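Local structure of aminoglycoside N(6')-acetyltransferase type 1 (Salmonella choleraesuis, 2VBQ) at residues 36-39 and 40-44; 26-29 and 30-33; 120-123 and 124-128. The protein transfers the acetyl group of acetyl-CoA to the 6'-amino group of aminoglycoside antibiotics, conferring resistance to amikacin, tobramycin and related drugs, and works as a homodimer. One frame throughout, in Å; residues are numbered along the deposited sequence.

In the fold
The three contacts are local ones at the ends of two helices that accompany the mixed beta sheet of a GNAT acetyltransferase. Along the chain contact 2 comes first, where the loop after strand 21-25 enters helix 31-41, and contact 1 follows at the far end of that helix, their centres about 15 Å apart. Contact 3 comes last, closing helix 112-126, the crossover between the parallel strands 95-103 and 131-136. Its centre is about 25 Å from that of contact 1 and about 20 Å from that of contact 2. Contact 1 reaches the bisubstrate analog and contact 3 the second subunit; the substrate site and the subunit interface thus draw on the C-terminal ends of different helices.

Contact 1 (36-39 and 40-44); sequences GLRK and QLWPG
R38 and W42 meet one turn apart where helix 31-41 of the GNAT fold runs out, and both, with L41, touch the bound bisubstrate analog; W42 is an established substrate-binding residue. Backbone hydrogen bonds carry the last turn. W42 N donates to R38 O at 3.0 Å, and L37 O accepts from both Q40 N and L41 N. The L41 bond lies in the carbonyl plane, while Q40 N approaches from well above it. Beyond W42, P43 CA makes a C-H...O contact with K39 O at 3.2 Å.

Among the side chains, R38 stretches out from CG to NE, with CG anti to the backbone N (chi1 -151°), which carries it across to the rim of the indole. R38 NE lies at the edge of the indole, in its plane, 3.7 Å from W42 CZ3, so the rim of the ring points at one face of the guanidinium; the two planes are 84° apart. R38 NE forms a salt bridge with D79, and NH1 one with D53 as well as a hydrogen bond with H50; these partners probably fix the group. L41 CD2 stands over one face of the W42 indole, toward its rim, 3.6 Å above the plane. Farther back, the extended Q40 side chain runs beside the helix, and its NE2 donates to G36 O, 3.0 Å away in an almost straight bond, from above the carbonyl plane.

Contact 2 (26-29 and 30-33); sequences MNKT and HLEH
H30 packs its imidazole against N27 and T29 as the chain passes from the loop after strand 21-25 into helix 31-41, with H30 itself at the N-cap position. The N27 and H30 side chains cross at a slant, yet their amide and ring planes are nearly parallel, 17° apart, and N27 OD1 comes to 3.2 Å from H30 ND1. T29 runs alongside H30, pointing the same way, and its OG1 sits over one ring face, toward the rim. With N27 CG between the backbone N and the carbonyl carbon (chi1 59°), the amide turns back toward the helix start, where N27 OD1 accepts from T29 OG1 at 2.6 Å and, weakly, from T29 N, the i to i+2 pattern of an Asx turn leading into the helix. The hydroxyl is thereby held over the imidazole.

The apolar side is made by L31, whose two methyls have different partners. L31 CD2 lies 4.0 Å from M26 SD, and L31 CD1 rests 3.8 Å from K28 CD. Around them, M26 and L31 reach helix 47-59 at I57 and L58 respectively, while H30 reaches I67 of strand 63-70.

In the backbone, H30 N donates to N27 O at 2.9 Å, and L31 N makes a weak bond to K28 O. A water donates to T29 O at 2.9 Å and accepts from H33 N at 3.0 Å. The polar first turn is thus satisfied partly through solvent; the hydrogen-bonded N27 OD1 and T29 OG1 lie beside the imidazole, while the M26 thioether and L31 methyls make a separate apolar side.

Contact 3 (120-123 and 124-128); sequences VQRW and GTNKG
Q121 O is gripped by two donors of T125 near the end of helix 112-126: the backbone N at 2.7 Å and the hydroxyl OG1 at 2.9 Å. The amide approaches tilted 20° from the carbonyl plane, the hydroxyl from well above it. T125 OG1 lies anti to its own carbonyl carbon (chi1 -68°), which turns it back along the helix to that oxygen, and the Q121 and T125 side chains run side by side. A water ties them together once more, accepting from Q121 NE2 at 2.6 Å and donating to T125 OG1 at 2.7 Å.

On another side of the helix, the aliphatic part of K127 passes slantwise over one face of the W123 indole. K127 CE is 3.4 Å from W123 NE1, and the bend at chi2 (69°) brings CD over the ring. Its ammonium continues to a weak hydrogen bond with the backbone oxygen of D61.

G128, with positive phi, is the C' residue of a Schellman motif; its N donates to T125 O at 3.0 Å, and the amide of the following residue reaches G124 O. This turn closes the helix of a beta-alpha-beta crossover. V120 and W123 pack on strands 63-70, 73-83 and 95-103. V120 and Q121 meet M132 of strand 131-136; Q121 and T125 also pack on C165 of the second subunit, and Q121 OE1 has a weak hydrogen bond with K163 of that subunit.

Contact 1 (36-39 and 40-44)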
# COMPACT_ATOMS: atom_id res chain seq x y z
N GLY A 36 -2.03 16.28 -19.61
CA GLY A 36 -2.43 15.77 -20.94
C GLY A 36 -2.24 14.26 -21.09
O GLY A 36 -3.08 13.56 -21.69
N LEU A 37 -1.14 13.75 -20.53
CA LEU A 37 -0.85 12.32 -20.54
C LEU A 37 -1.64 11.53 -19.50
O LEU A 37 -2.13 10.43 -19.77
CB LEU A 37 0.66 12.12 -20.31
CG LEU A 37 1.53 12.39 -21.52
CD1 LEU A 37 2.99 12.62 -21.08
CD2 LEU A 37 1.39 11.23 -22.58
N ARG A 38 -1.75 12.09 -18.30
CA ARG A 38 -2.44 11.43 -17.19
C ARG A 38 -3.90 11.10 -17.52
O ARG A 38 -4.44 10.06 -17.11
CB ARG A 38 -2.34 12.30 -15.93
CG ARG A 38 -2.37 11.50 -14.64
CD ARG A 38 -1.98 12.44 -13.57
NE ARG A 38 -1.82 11.87 -12.24
CZ ARG A 38 -2.68 12.04 -11.24
NH1 ARG A 38 -3.80 12.73 -11.43
NH2 ARG A 38 -2.42 11.52 -10.04
N LYS A 39 -4.54 11.98 -18.28
CA LYS A 39 -5.93 11.77 -18.67
C LYS A 39 -6.06 10.63 -19.67
O LYS A 39 -7.17 10.08 -19.86
CB LYS A 39 -6.53 13.08 -19.22
CG LYS A 39 -6.72 14.11 -18.13
CD LYS A 39 -6.73 15.55 -18.63
CE LYS A 39 -7.73 16.36 -17.83
NZ LYS A 39 -7.13 17.61 -17.27
N GLN A 40 -4.95 10.26 -20.31
CA GLN A 40 -4.96 9.11 -21.20
C GLN A 40 -4.67 7.80 -20.46
O GLN A 40 -5.18 6.75 -20.85
CB GLN A 40 -4.00 9.29 -22.36
CG GLN A 40 -4.31 10.51 -23.23
CD GLN A 40 -3.23 10.77 -24.28
OE1 GLN A 40 -3.08 9.98 -25.23
NE2 GLN A 40 -2.46 11.87 -24.10
N LEU A 41 -3.87 7.85 -19.40
CA LEU A 41 -3.68 6.66 -18.59
C LEU A 41 -4.99 6.31 -17.85
O LEU A 41 -5.42 5.14 -17.82
CB LEU A 41 -2.52 6.80 -17.59
CG LEU A 41 -2.33 5.63 -16.61
CD1 LEU A 41 -2.07 4.29 -17.34
CD2 LEU A 41 -1.22 5.93 -15.62
N TRP A 42 -5.61 7.34 -17.28
CA TRP A 42 -6.82 7.20 -16.48
C TRP A 42 -7.95 8.05 -17.10
O TRP A 42 -8.25 9.14 -16.60
CB TRP A 42 -6.53 7.63 -15.03
CG TRP A 42 -5.59 6.71 -14.27
CD1 TRP A 42 -5.74 5.37 -14.10
CD2 TRP A 42 -4.39 7.07 -13.55
NE1 TRP A 42 -4.70 4.86 -13.35
CE2 TRP A 42 -3.87 5.88 -12.99
CE3 TRP A 42 -3.70 8.28 -13.34
CZ2 TRP A 42 -2.69 5.86 -12.22
CZ3 TRP A 42 -2.51 8.26 -12.58
CH2 TRP A 42 -2.02 7.04 -12.03
N PRO A 43 -8.57 7.57 -18.21
CA PRO A 43 -9.68 8.34 -18.77
C PRO A 43 -10.85 8.36 -17.77
O PRO A 43 -11.10 7.35 -17.10
CB PRO A 43 -10.08 7.56 -20.04
CG PRO A 43 -9.05 6.51 -20.25
CD PRO A 43 -8.31 6.32 -18.95
N GLY A 44 -11.51 9.51 -17.63
CA GLY A 44 -12.68 9.63 -16.76
C GLY A 44 -12.39 9.81 -15.27
O GLY A 44 -13.32 10.01 -14.49

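Contact 2 (26-29 and 30-33)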
# COMPACT_ATOMS: atom_id res chain seq x y z
N MET A 26 8.67 16.71 -12.72
CA MET A 26 7.64 17.67 -13.04
C MET A 26 7.65 18.87 -12.12
O MET A 26 7.63 18.75 -10.89
CB MET A 26 6.27 17.04 -12.96
CG MET A 26 5.20 18.11 -13.11
SD MET A 26 3.60 17.41 -13.05
CE MET A 26 3.31 17.17 -11.26
N ASN A 27 7.66 20.04 -12.74
CA ASN A 27 7.54 21.29 -12.02
C ASN A 27 6.36 22.04 -12.67
O ASN A 27 5.67 21.50 -13.56
CB ASN A 27 8.88 22.06 -12.03
CG ASN A 27 9.40 22.38 -13.43
OD1 ASN A 27 8.63 22.53 -14.38
ND2 ASN A 27 10.72 22.51 -13.56
N LYS A 28 6.10 23.25 -12.20
CA LYS A 28 5.06 24.10 -12.76
C LYS A 28 5.07 24.13 -14.30
O LYS A 28 4.01 24.11 -14.94
CB LYS A 28 5.21 25.53 -12.20
CG LYS A 28 3.93 26.35 -12.25
CD LYS A 28 2.97 25.93 -11.14
CE LYS A 28 1.66 26.70 -11.21
NZ LYS A 28 1.81 28.17 -10.98
N THR A 29 6.26 24.17 -14.89
CA THR A 29 6.36 24.27 -16.34
C THR A 29 5.90 23.01 -17.12
O THR A 29 5.53 23.11 -18.28
CB THR A 29 7.74 24.79 -16.82
OG1 THR A 29 8.75 23.79 -16.60
CG2 THR A 29 8.12 26.07 -16.09
N HIS A 30 5.89 21.84 -16.46
CA HIS A 30 5.46 20.61 -17.14
C HIS A 30 4.07 20.16 -16.76
O HIS A 30 3.69 19.04 -17.10
CB HIS A 30 6.42 19.46 -16.83
CG HIS A 30 7.83 19.72 -17.23
ND1 HIS A 30 8.82 19.98 -16.31
CD2 HIS A 30 8.41 19.76 -18.45
CE1 HIS A 30 9.96 20.17 -16.95
NE2 HIS A 30 9.74 20.05 -18.25
N LEU A 31 3.34 21.00 -16.02
CA LEU A 31 2.03 20.61 -15.50
C LEU A 31 1.05 20.24 -16.60
O LEU A 31 0.34 19.25 -16.47
CB LEU A 31 1.40 21.71 -14.64
CG LEU A 31 1.68 21.77 -13.14
CD1 LEU A 31 1.01 23.04 -12.57
CD2 LEU A 31 1.17 20.53 -12.42
N GLU A 32 0.99 21.04 -17.66
CA GLU A 32 0.10 20.71 -18.82
C GLU A 32 0.52 19.46 -19.60
O GLU A 32 -0.33 18.69 -20.01
CB GLU A 32 -0.05 21.90 -19.77
CG GLU A 32 -0.83 23.08 -19.17
CD GLU A 32 0.01 23.93 -18.23
OE1 GLU A 32 1.25 23.73 -18.14
OE2 GLU A 32 -0.58 24.82 -17.58
N HIS A 33 1.82 19.26 -19.79
CA HIS A 33 2.33 18.02 -20.38
C HIS A 33 1.84 16.81 -19.57
O HIS A 33 1.34 15.83 -20.14
CB HIS A 33 3.85 17.99 -20.39
CG HIS A 33 4.50 18.95 -21.33
ND1 HIS A 33 3.98 19.25 -22.58
CD2 HIS A 33 5.66 19.64 -21.23
CE1 HIS A 33 4.78 20.11 -23.19
NE2 HIS A 33 5.81 20.35 -22.40
O HOH W 1 3.38 21.77 -19.75

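Contact 3 (120-123 and 124-128)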
# COMPACT_ATOMS: atom_id res chain seq x y z
N VAL A 120 12.56 7.39 -11.23
CA VAL A 120 11.84 7.10 -9.96
C VAL A 120 12.80 6.46 -8.94
O VAL A 120 12.83 6.87 -7.77
CB VAL A 120 10.61 6.13 -10.17
CG1 VAL A 120 10.09 5.58 -8.81
CG2 VAL A 120 9.50 6.81 -10.97
N GLN A 121 13.52 5.42 -9.37
CA GLN A 121 14.55 4.76 -8.54
C GLN A 121 15.60 5.71 -7.98
O GLN A 121 15.91 5.67 -6.77
CB GLN A 121 15.23 3.61 -9.30
CG GLN A 121 16.13 2.74 -8.38
CD GLN A 121 16.78 1.58 -9.11
OE1 GLN A 121 16.17 0.94 -9.96
NE2 GLN A 121 18.03 1.31 -8.78
N ARG A 122 16.14 6.56 -8.85
CA ARG A 122 17.13 7.60 -8.50
C ARG A 122 16.56 8.54 -7.41
O ARG A 122 17.17 8.76 -6.37
CB ARG A 122 17.51 8.38 -9.78
CG ARG A 122 18.64 9.44 -9.67
CD ARG A 122 18.83 10.19 -11.02
NE ARG A 122 18.86 9.21 -12.13
CZ ARG A 122 18.15 9.24 -13.26
NH1 ARG A 122 17.31 10.25 -13.54
NH2 ARG A 122 18.28 8.24 -14.13
N TRP A 123 15.34 9.04 -7.66
CA TRP A 123 14.64 9.86 -6.68
C TRP A 123 14.47 9.13 -5.32
O TRP A 123 14.79 9.69 -4.24
CB TRP A 123 13.28 10.31 -7.27
CG TRP A 123 12.46 11.16 -6.35
CD1 TRP A 123 12.76 12.44 -5.93
CD2 TRP A 123 11.21 10.82 -5.75
NE1 TRP A 123 11.77 12.89 -5.10
CE2 TRP A 123 10.81 11.92 -4.97
CE3 TRP A 123 10.39 9.68 -5.79
CZ2 TRP A 123 9.62 11.91 -4.21
CZ3 TRP A 123 9.21 9.67 -5.06
CH2 TRP A 123 8.83 10.80 -4.28
N GLY A 124 13.98 7.91 -5.35
CA GLY A 124 13.76 7.17 -4.11
C GLY A 124 15.06 6.82 -3.38
O GLY A 124 15.13 6.86 -2.14
N THR A 125 16.08 6.46 -4.16
CA THR A 125 17.40 6.18 -3.61
C THR A 125 17.98 7.41 -2.91
O THR A 125 18.48 7.31 -1.79
CB THR A 125 18.36 5.61 -4.69
OG1 THR A 125 17.88 4.30 -5.06
CG2 THR A 125 19.82 5.49 -4.18
N ASN A 126 17.86 8.57 -3.55
CA ASN A 126 18.36 9.80 -2.94
C ASN A 126 17.59 10.23 -1.67
O ASN A 126 18.12 10.98 -0.83
CB ASN A 126 18.40 10.93 -3.96
CG ASN A 126 19.62 10.87 -4.87
OD1 ASN A 126 19.66 11.52 -5.91
ND2 ASN A 126 20.62 10.08 -4.46
N LYS A 127 16.35 9.76 -1.57
CA LYS A 127 15.49 9.90 -0.39
C LYS A 127 15.68 8.81 0.68
O LYS A 127 14.90 8.72 1.63
CB LYS A 127 14.03 9.93 -0.85
CG LYS A 127 13.42 11.31 -0.85
CD LYS A 127 13.96 12.24 -1.88
CE LYS A 127 13.04 13.45 -2.02
NZ LYS A 127 12.56 13.96 -0.71
N GLY A 128 16.70 7.98 0.51
CA GLY A 128 16.98 6.91 1.46
C GLY A 128 16.05 5.71 1.43
O GLY A 128 15.93 5.00 2.44
O HOH W 2 19.12 2.57 -6.75